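Local coordinates for 2',5'-phosphodiesterase 12 (Homo sapiens, PDB 4Z0V), which belongs to the endonuclease/exonuclease/phosphatase family, with a magnesium-bearing DNase I-like domain preceded by an N-terminal domain of the E-set clan, at residues A139-E142 / F143-T146; T67-N70 / A71-G74; I309-V312 / S313-Y317. All blocks are in the same frame, centred on the assembly; numbering follows the deposited sequence.

Contact 1: A139-E142 / F143-T146; sequences AQTE and FSRT
This is the N-terminal start of a helix, with T141 at the N-cap position and the first turn, from E142 to T146, wound beyond it. The capping bond runs from S144 N to T141 OG1, 3.1 Å and close to straight. T141 OG1 is placed to accept it by chi1 71°, which sets the hydroxyl between its own backbone N and carbonyl carbon. Both hydroxyls, T141 OG1 and S144 OG, are also hydrogen-bonded to Y138 O, in the turn before the cap. S144 CB rests against A139 O. The ordinary helical bonds then begin: R145 N donates to T141 O (3.1 Å), and T146 N to E142 O (2.8 Å). E142 O takes a second donor, T146 OG1, also at 2.8 Å and above the carbonyl plane. In R145 a bend at chi3 (-84°) brings the guanidinium back over the loop, where NE makes a weak bond to Q140 O, 3.5 Å long and at the edge of the group, while E142 CA sits over one face, toward its rim, 3.4 Å from NH2. The carboxylate of E142 stands almost square to this guanidinium, their planes 83° apart, and its OE2 stays 5.0 Å from R145 NH2, so any attraction there is at most an electrostatic one across a gap. Within the fold, the turn joins helix 136-139 to helix 142-148, with S144 facing Y149, R145 reaching L157 ahead of helix 159-172, and the bound magnesium ion about 9 Å from the S144 side chain.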
ATOM      1  N   ALA A 139      -8.043  12.867  -5.457  1.00 14.27           N
ATOM      2  CA  ALA A 139      -8.905  12.387  -6.557  1.00 14.40           C
ATOM      3  C   ALA A 139     -10.312  13.035  -6.549  1.00 18.09           C
ATOM      4  O   ALA A 139     -10.909  13.163  -7.612  1.00 17.83           O
ATOM      5  CB  ALA A 139      -9.040  10.866  -6.491  1.00 15.11           C
ATOM      6  N   GLN A 140     -10.802  13.464  -5.380  1.00 15.46           N
ATOM      7  CA  GLN A 140     -12.167  14.027  -5.236  1.00 16.27           C
ATOM      8  C   GLN A 140     -12.357  15.415  -5.881  1.00 20.08           C
ATOM      9  O   GLN A 140     -13.497  15.838  -6.069  1.00 19.92           O
ATOM     10  CB  GLN A 140     -12.528  14.151  -3.744  1.00 17.94           C
ATOM     11  CG  GLN A 140     -11.720  15.270  -3.041  1.00 27.89           C
ATOM     12  CD  GLN A 140     -11.918  15.411  -1.556  1.00 43.69           C
ATOM     13  OE1 GLN A 140     -12.863  14.881  -0.976  1.00 36.46           O
ATOM     14  NE2 GLN A 140     -11.024  16.169  -0.916  1.00 38.34           N
ATOM     15  N   THR A 141     -11.268  16.128  -6.183  1.00 16.77           N
ATOM     16  CA  THR A 141     -11.323  17.520  -6.639  1.00 17.47           C
ATOM     17  C   THR A 141     -11.761  17.674  -8.095  1.00 20.48           C
ATOM     18  O   THR A 141     -11.578  16.773  -8.918  1.00 17.16           O
ATOM     19  CB  THR A 141      -9.959  18.209  -6.431  1.00 22.31           C
ATOM     20  OG1 THR A 141      -9.008  17.696  -7.369  1.00 19.23           O
ATOM     21  CG2 THR A 141      -9.441  18.099  -4.995  1.00 21.06           C
ATOM     22  N   GLU A 142     -12.321  18.856  -8.414  1.00 18.97           N
ATOM     23  CA  GLU A 142     -12.725  19.210  -9.773  1.00 19.13           C
ATOM     24  C   GLU A 142     -11.496  19.188 -10.712  1.00 20.55           C
ATOM     25  O   GLU A 142     -11.584  18.715 -11.844  1.00 20.96           O
ATOM     26  CB  GLU A 142     -13.391  20.606  -9.762  1.00 21.00           C
ATOM     27  CG  GLU A 142     -13.925  21.043 -11.111  1.00 30.79           C
ATOM     28  CD  GLU A 142     -14.482  22.451 -11.102  1.00 59.67           C
ATOM     29  OE1 GLU A 142     -13.732  23.390 -11.452  1.00 63.60           O
ATOM     30  OE2 GLU A 142     -15.657  22.617 -10.704  1.00 56.41           O
ATOM     31  N   PHE A 143     -10.345  19.668 -10.220  1.00 17.12           N
ATOM     32  CA  PHE A 143      -9.088  19.670 -10.972  1.00 16.19           C
ATOM     33  C   PHE A 143      -8.686  18.228 -11.355  1.00 17.75           C
ATOM     34  O   PHE A 143      -8.355  17.965 -12.510  1.00 15.60           O
ATOM     35  CB  PHE A 143      -7.993  20.341 -10.134  1.00 18.32           C
ATOM     36  CG  PHE A 143      -6.694  20.506 -10.876  1.00 19.74           C
ATOM     37  CD1 PHE A 143      -6.481  21.607 -11.698  1.00 24.12           C
ATOM     38  CD2 PHE A 143      -5.670  19.581 -10.730  1.00 22.40           C
ATOM     39  CE1 PHE A 143      -5.264  21.773 -12.364  1.00 26.04           C
ATOM     40  CE2 PHE A 143      -4.459  19.743 -11.407  1.00 26.68           C
ATOM     41  CZ  PHE A 143      -4.268  20.836 -12.225  1.00 25.44           C
ATOM     42  N   SER A 144      -8.790  17.268 -10.409  1.00 16.30           N
ATOM     43  CA  SER A 144      -8.486  15.879 -10.760  1.00 15.63           C
ATOM     44  C   SER A 144      -9.431  15.323 -11.819  1.00 17.70           C
ATOM     45  O   SER A 144      -8.987  14.680 -12.757  1.00 17.52           O
ATOM     46  CB  SER A 144      -8.527  14.987  -9.526  1.00 17.88           C
ATOM     47  OG  SER A 144      -7.378  15.310  -8.761  1.00 21.66           O
ATOM     48  N   ARG A 145     -10.714  15.598 -11.688  1.00 18.33           N
ATOM     49  CA  ARG A 145     -11.740  15.084 -12.592  1.00 19.34           C
ATOM     50  C   ARG A 145     -11.659  15.690 -13.981  1.00 23.13           C
ATOM     51  O   ARG A 145     -11.837  14.962 -14.948  1.00 22.21           O
ATOM     52  CB  ARG A 145     -13.143  15.311 -12.005  1.00 21.57           C
ATOM     53  CG  ARG A 145     -13.336  14.559 -10.673  1.00 35.66           C
ATOM     54  CD  ARG A 145     -14.716  14.693 -10.048  1.00 45.31           C
ATOM     55  NE  ARG A 145     -14.881  15.914  -9.253  1.00 45.54           N
ATOM     56  CZ  ARG A 145     -15.619  16.946  -9.644  1.00 57.29           C
ATOM     57  NH1 ARG A 145     -16.249  16.915 -10.809  1.00 42.94           N
ATOM     58  NH2 ARG A 145     -15.735  18.018  -8.873  1.00 48.98           N
ATOM     59  N   THR A 146     -11.372  16.996 -14.090  1.00 21.07           N
ATOM     60  CA  THR A 146     -11.419  17.685 -15.384  1.00 21.51           C
ATOM     61  C   THR A 146     -10.065  17.953 -16.023  1.00 23.89           C
ATOM     62  O   THR A 146     -10.019  18.058 -17.245  1.00 22.85           O
ATOM     63  CB  THR A 146     -12.178  19.024 -15.245  1.00 30.28           C
ATOM     64  OG1 THR A 146     -11.432  19.895 -14.404  1.00 33.45           O
ATOM     65  CG2 THR A 146     -13.584  18.848 -14.682  1.00 28.38           C
TER

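Contact 2: T67-N70 / A71-G74; sequences TPSN and ADIG
D72 reaches back across the turn to S69, in the loop between strands 56-58 and 77-82. Its CG lies beside its own backbone N, opposite the carbonyl carbon (chi1 -62°), and this brings OD2 within 2.9 Å of S69 N, which donates to it from above the carboxylate plane. The same oxygen lies 3.2 Å from P68 CA, and the proline ring is close by, with P68 CB 3.5 Å from OD2. S69 answers with its main chain: D72 N donates to S69 O at 3.1 Å. Its hydroxyl, held between backbone N and carbonyl carbon (chi1 71°), touches A71 instead, where OG accepts a weak bond from A71 N and lies 3.5 Å from A71 CB. One residue on, I73 N bonds to N70 O at 3.2 Å, making a second tight turn of 3-10 type, and the I73 side chain runs alongside that of N70, both pointing the same way, with CD1 3.6 Å from N70 O. P68 packs inward on I19 and V101 of the N-terminal domain. As for the chemistry, OD2 of the buried D72 is gripped by S69 N and also hydrogen-bonded to the hydroxyl of Y66; such partners would be expected to favour the ionised carboxylate and to hold its rotation.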
ATOM      1  N   THR A  67     -18.500 -13.020  -1.368  1.00 10.98           N
ATOM      2  CA  THR A  67     -18.306 -12.508  -2.734  1.00 10.75           C
ATOM      3  C   THR A  67     -19.599 -12.802  -3.499  1.00 13.89           C
ATOM      4  O   THR A  67     -19.895 -13.969  -3.793  1.00 13.06           O
ATOM      5  CB  THR A  67     -17.055 -13.106  -3.417  1.00 17.29           C
ATOM      6  OG1 THR A  67     -15.937 -12.877  -2.582  1.00 16.64           O
ATOM      7  CG2 THR A  67     -16.759 -12.453  -4.765  1.00 17.06           C
ATOM      8  N   PRO A  68     -20.403 -11.778  -3.825  1.00 12.71           N
ATOM      9  CA  PRO A  68     -21.672 -12.058  -4.526  1.00 12.45           C
ATOM     10  C   PRO A  68     -21.445 -12.615  -5.915  1.00 16.32           C
ATOM     11  O   PRO A  68     -20.417 -12.328  -6.534  1.00 16.88           O
ATOM     12  CB  PRO A  68     -22.356 -10.681  -4.617  1.00 13.66           C
ATOM     13  CG  PRO A  68     -21.602  -9.787  -3.694  1.00 17.20           C
ATOM     14  CD  PRO A  68     -20.225 -10.331  -3.591  1.00 14.83           C
ATOM     15  N   SER A  69     -22.395 -13.401  -6.400  1.00 13.52           N
ATOM     16  CA  SER A  69     -22.303 -13.939  -7.763  1.00 14.39           C
ATOM     17  C   SER A  69     -23.115 -13.030  -8.694  1.00 18.16           C
ATOM     18  O   SER A  69     -23.806 -12.129  -8.208  1.00 16.61           O
ATOM     19  CB  SER A  69     -22.851 -15.360  -7.793  1.00 16.31           C
ATOM     20  OG  SER A  69     -24.254 -15.333  -7.621  1.00 23.12           O
ATOM     21  N   ASN A  70     -23.126 -13.317 -10.016  1.00 16.54           N
ATOM     22  CA  ASN A  70     -23.961 -12.563 -10.942  1.00 17.05           C
ATOM     23  C   ASN A  70     -25.437 -12.835 -10.674  1.00 21.13           C
ATOM     24  O   ASN A  70     -26.251 -11.953 -10.896  1.00 20.88           O
ATOM     25  CB  ASN A  70     -23.603 -12.884 -12.401  1.00 24.36           C
ATOM     26  CG  ASN A  70     -22.286 -12.306 -12.846  1.00 43.82           C
ATOM     27  OD1 ASN A  70     -21.723 -11.404 -12.216  1.00 32.19           O
ATOM     28  ND2 ASN A  70     -21.757 -12.822 -13.947  1.00 39.35           N
ATOM     29  N   ALA A  71     -25.766 -14.001 -10.086  1.00 17.71           N
ATOM     30  CA  ALA A  71     -27.138 -14.354  -9.734  1.00 18.59           C
ATOM     31  C   ALA A  71     -27.681 -13.473  -8.598  1.00 21.48           C
ATOM     32  O   ALA A  71     -28.892 -13.403  -8.407  1.00 21.71           O
ATOM     33  CB  ALA A  71     -27.217 -15.817  -9.326  1.00 19.83           C
ATOM     34  N   ASP A  72     -26.790 -12.836  -7.826  1.00 15.30           N
ATOM     35  CA  ASP A  72     -27.196 -11.992  -6.701  1.00 13.98           C
ATOM     36  C   ASP A  72     -27.490 -10.558  -7.137  1.00 15.40           C
ATOM     37  O   ASP A  72     -27.917  -9.776  -6.300  1.00 14.32           O
ATOM     38  CB  ASP A  72     -26.091 -11.950  -5.619  1.00 14.38           C
ATOM     39  CG  ASP A  72     -25.742 -13.276  -4.982  1.00 18.83           C
ATOM     40  OD1 ASP A  72     -26.633 -14.159  -4.904  1.00 17.68           O
ATOM     41  OD2 ASP A  72     -24.604 -13.411  -4.493  1.00 20.69           O
ATOM     42  N   ILE A  73     -27.182 -10.173  -8.399  1.00 13.96           N
ATOM     43  CA  ILE A  73     -27.424  -8.790  -8.851  1.00 13.60           C
ATOM     44  C   ILE A  73     -28.909  -8.464  -8.649  1.00 15.21           C
ATOM     45  O   ILE A  73     -29.751  -9.285  -8.984  1.00 15.50           O
ATOM     46  CB  ILE A  73     -26.972  -8.573 -10.327  1.00 16.56           C
ATOM     47  CG1 ILE A  73     -25.427  -8.599 -10.424  1.00 17.32           C
ATOM     48  CG2 ILE A  73     -27.533  -7.251 -10.902  1.00 17.71           C
ATOM     49  CD1 ILE A  73     -24.869  -8.773 -11.865  1.00 19.77           C
ATOM     50  N   GLY A  74     -29.201  -7.313  -8.051  1.00 14.76           N
ATOM     51  CA  GLY A  74     -30.580  -6.908  -7.772  1.00 15.45           C
ATOM     52  C   GLY A  74     -31.089  -7.316  -6.398  1.00 18.21           C
ATOM     53  O   GLY A  74     -32.217  -6.983  -6.043  1.00 17.25           O
TER

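Contact 3: I309-V312 / S313-Y317; sequences IRHV and SCDLY
The H311 imidazole and the D315 carboxylate meet nearly at right angles, their planes 81° apart. ND1 donates to D315 OD2 at 3.2 Å; the oxygen lies near the ring plane and uses its anti lone pair, pointing away from OD1. On its other nitrogen the ring meets L316, whose CD2 lies 3.6 Å from H311 NE2, approaching obliquely. H311 CG stands anti to the backbone N (chi1 174°), which swings the ring along the helix toward both partners. All this sits on the last turns of helix 295-316, the helix of a beta-alpha-beta crossover between the parallel strands 280-287 and 322-327. It makes a wider, pi-type turn here: H311 O accepts from D315 N and from L316 N (i+5), each at 2.9 Å. One residue earlier, R310, bent at chi2 and chi3, sends NH1 to C314 SG at 3.2 Å, the sulfur lying in the guanidinium plane, and the group makes a cation-pi contact with F369. S313 N and S313 OG reach I309 O from opposite faces of its plane. Just past the helix, Y317 turns its ring edge to V312 O (CD2 3.5 Å away), and its hydroxyl is hydrogen-bonded to S226 on strand 222-231.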
ATOM      1  N   ILE A 309      17.502   3.797   8.260  1.00 10.62           N
ATOM      2  CA  ILE A 309      17.289   2.350   8.148  1.00  9.05           C
ATOM      3  C   ILE A 309      18.549   1.600   8.612  1.00 12.27           C
ATOM      4  O   ILE A 309      18.425   0.553   9.272  1.00 11.78           O
ATOM      5  CB  ILE A 309      16.864   1.978   6.706  1.00 11.93           C
ATOM      6  CG1 ILE A 309      15.431   2.512   6.421  1.00 11.35           C
ATOM      7  CG2 ILE A 309      16.923   0.467   6.514  1.00 10.99           C
ATOM      8  CD1 ILE A 309      15.086   2.634   4.909  1.00 15.66           C
ATOM      9  N   ARG A 310      19.747   2.164   8.333  1.00 11.01           N
ATOM     10  CA  ARG A 310      21.004   1.559   8.792  1.00 12.12           C
ATOM     11  C   ARG A 310      21.023   1.552  10.331  1.00 14.65           C
ATOM     12  O   ARG A 310      21.373   0.548  10.941  1.00 13.87           O
ATOM     13  CB  ARG A 310      22.215   2.341   8.200  1.00 11.64           C
ATOM     14  CG  ARG A 310      23.625   1.883   8.648  1.00 20.48           C
ATOM     15  CD  ARG A 310      23.994   0.459   8.275  1.00 32.20           C
ATOM     16  NE  ARG A 310      24.226   0.309   6.836  1.00 34.10           N
ATOM     17  CZ  ARG A 310      24.305  -0.856   6.203  1.00 46.40           C
ATOM     18  NH1 ARG A 310      24.159  -1.996   6.870  1.00 34.04           N
ATOM     19  NH2 ARG A 310      24.495  -0.892   4.894  1.00 33.82           N
ATOM     20  N   HIS A 311      20.588   2.649  10.944  1.00 12.70           N
ATOM     21  CA  HIS A 311      20.539   2.749  12.403  1.00 13.48           C
ATOM     22  C   HIS A 311      19.589   1.711  12.971  1.00 13.41           C
ATOM     23  O   HIS A 311      19.938   1.001  13.912  1.00 13.24           O
ATOM     24  CB  HIS A 311      20.087   4.155  12.834  1.00 15.23           C
ATOM     25  CG  HIS A 311      19.867   4.296  14.305  1.00 19.72           C
ATOM     26  ND1 HIS A 311      20.912   4.199  15.201  1.00 23.18           N
ATOM     27  CD2 HIS A 311      18.727   4.558  14.988  1.00 23.49           C
ATOM     28  CE1 HIS A 311      20.379   4.394  16.400  1.00 23.27           C
ATOM     29  NE2 HIS A 311      19.069   4.628  16.317  1.00 23.75           N
ATOM     30  N   VAL A 312      18.360   1.650  12.432  1.00  9.75           N
ATOM     31  CA  VAL A 312      17.384   0.692  12.942  1.00  9.75           C
ATOM     32  C   VAL A 312      17.861  -0.748  12.764  1.00 11.83           C
ATOM     33  O   VAL A 312      17.751  -1.555  13.698  1.00 11.86           O
ATOM     34  CB  VAL A 312      16.015   0.901  12.245  1.00 12.84           C
ATOM     35  CG1 VAL A 312      15.032  -0.227  12.586  1.00 13.52           C
ATOM     36  CG2 VAL A 312      15.426   2.258  12.618  1.00 12.57           C
ATOM     37  N   SER A 313      18.321  -1.082  11.554  1.00 10.92           N
ATOM     38  CA  SER A 313      18.636  -2.456  11.203  1.00 10.51           C
ATOM     39  C   SER A 313      19.979  -2.964  11.704  1.00 14.90           C
ATOM     40  O   SER A 313      20.115  -4.180  11.799  1.00 15.75           O
ATOM     41  CB  SER A 313      18.543  -2.680   9.692  1.00 11.87           C
ATOM     42  OG  SER A 313      19.547  -1.973   8.971  1.00 16.59           O
ATOM     43  N   CYS A 314      20.935  -2.089  12.016  1.00 13.36           N
ATOM     44  CA  CYS A 314      22.292  -2.489  12.405  1.00 14.95           C
ATOM     45  C   CYS A 314      22.729  -1.985  13.775  1.00 18.25           C
ATOM     46  O   CYS A 314      23.682  -2.515  14.322  1.00 17.35           O
ATOM     47  CB  CYS A 314      23.275  -2.048  11.330  1.00 17.12           C
ATOM     48  SG  CYS A 314      23.060  -2.937   9.780  1.00 22.42           S
ATOM     49  N   ASP A 315      22.064  -0.978  14.309  1.00 14.04           N
ATOM     50  CA  ASP A 315      22.390  -0.406  15.619  1.00 14.72           C
ATOM     51  C   ASP A 315      21.331  -0.809  16.635  1.00 18.30           C
ATOM     52  O   ASP A 315      21.682  -1.442  17.633  1.00 17.99           O
ATOM     53  CB  ASP A 315      22.532   1.129  15.539  1.00 16.64           C
ATOM     54  CG  ASP A 315      23.733   1.658  14.771  1.00 38.29           C
ATOM     55  OD1 ASP A 315      24.632   0.856  14.441  1.00 41.36           O
ATOM     56  OD2 ASP A 315      23.796   2.890  14.543  1.00 48.33           O
ATOM     57  N   LEU A 316      20.038  -0.478  16.383  1.00 15.11           N
ATOM     58  CA  LEU A 316      18.935  -0.837  17.289  1.00 14.52           C
ATOM     59  C   LEU A 316      18.794  -2.340  17.324  1.00 17.28           C
ATOM     60  O   LEU A 316      18.689  -2.915  18.392  1.00 19.84           O
ATOM     61  CB  LEU A 316      17.600  -0.163  16.902  1.00 14.75           C
ATOM     62  CG  LEU A 316      17.561   1.374  16.973  1.00 20.75           C
ATOM     63  CD1 LEU A 316      16.131   1.906  16.728  1.00 20.65           C
ATOM     64  CD2 LEU A 316      18.053   1.893  18.350  1.00 22.83           C
ATOM     65  N   TYR A 317      18.815  -2.975  16.150  1.00 12.72           N
ATOM     66  CA  TYR A 317      18.804  -4.435  16.017  1.00 12.64           C
ATOM     67  C   TYR A 317      20.201  -4.852  15.559  1.00 17.34           C
ATOM     68  O   TYR A 317      20.847  -4.102  14.827  1.00 16.72           O
ATOM     69  CB  TYR A 317      17.737  -4.910  15.037  1.00 12.69           C
ATOM     70  CG  TYR A 317      16.342  -4.842  15.612  1.00 12.52           C
ATOM     71  CD1 TYR A 317      15.793  -5.931  16.291  1.00 14.06           C
ATOM     72  CD2 TYR A 317      15.580  -3.679  15.506  1.00 13.00           C
ATOM     73  CE1 TYR A 317      14.502  -5.875  16.831  1.00 12.33           C
ATOM     74  CE2 TYR A 317      14.297  -3.603  16.055  1.00 13.65           C
ATOM     75  CZ  TYR A 317      13.774  -4.698  16.732  1.00 13.69           C
ATOM     76  OH  TYR A 317      12.500  -4.640  17.207  1.00 14.70           O
TER

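From the N terminus, contact 2 comes first, closing a tight turn in the loop between strands 56-58 and 77-82 of the N-terminal domain. The chain then enters the endonuclease/exonuclease/phosphatase region, where contact 1 joins two short helices, 136-139 and 142-148. Much later, contact 3 ends helix 295-316, the helix of the unit that runs from strand 280-287 through it to the parallel strand 322-327. The three follow in series; none nests within or crosses another. Nor do they touch: even the closest pair, contacts 1 and 2, has its nearest atoms about 24 Å apart. Contact 3 lies across the chain's centre from both others.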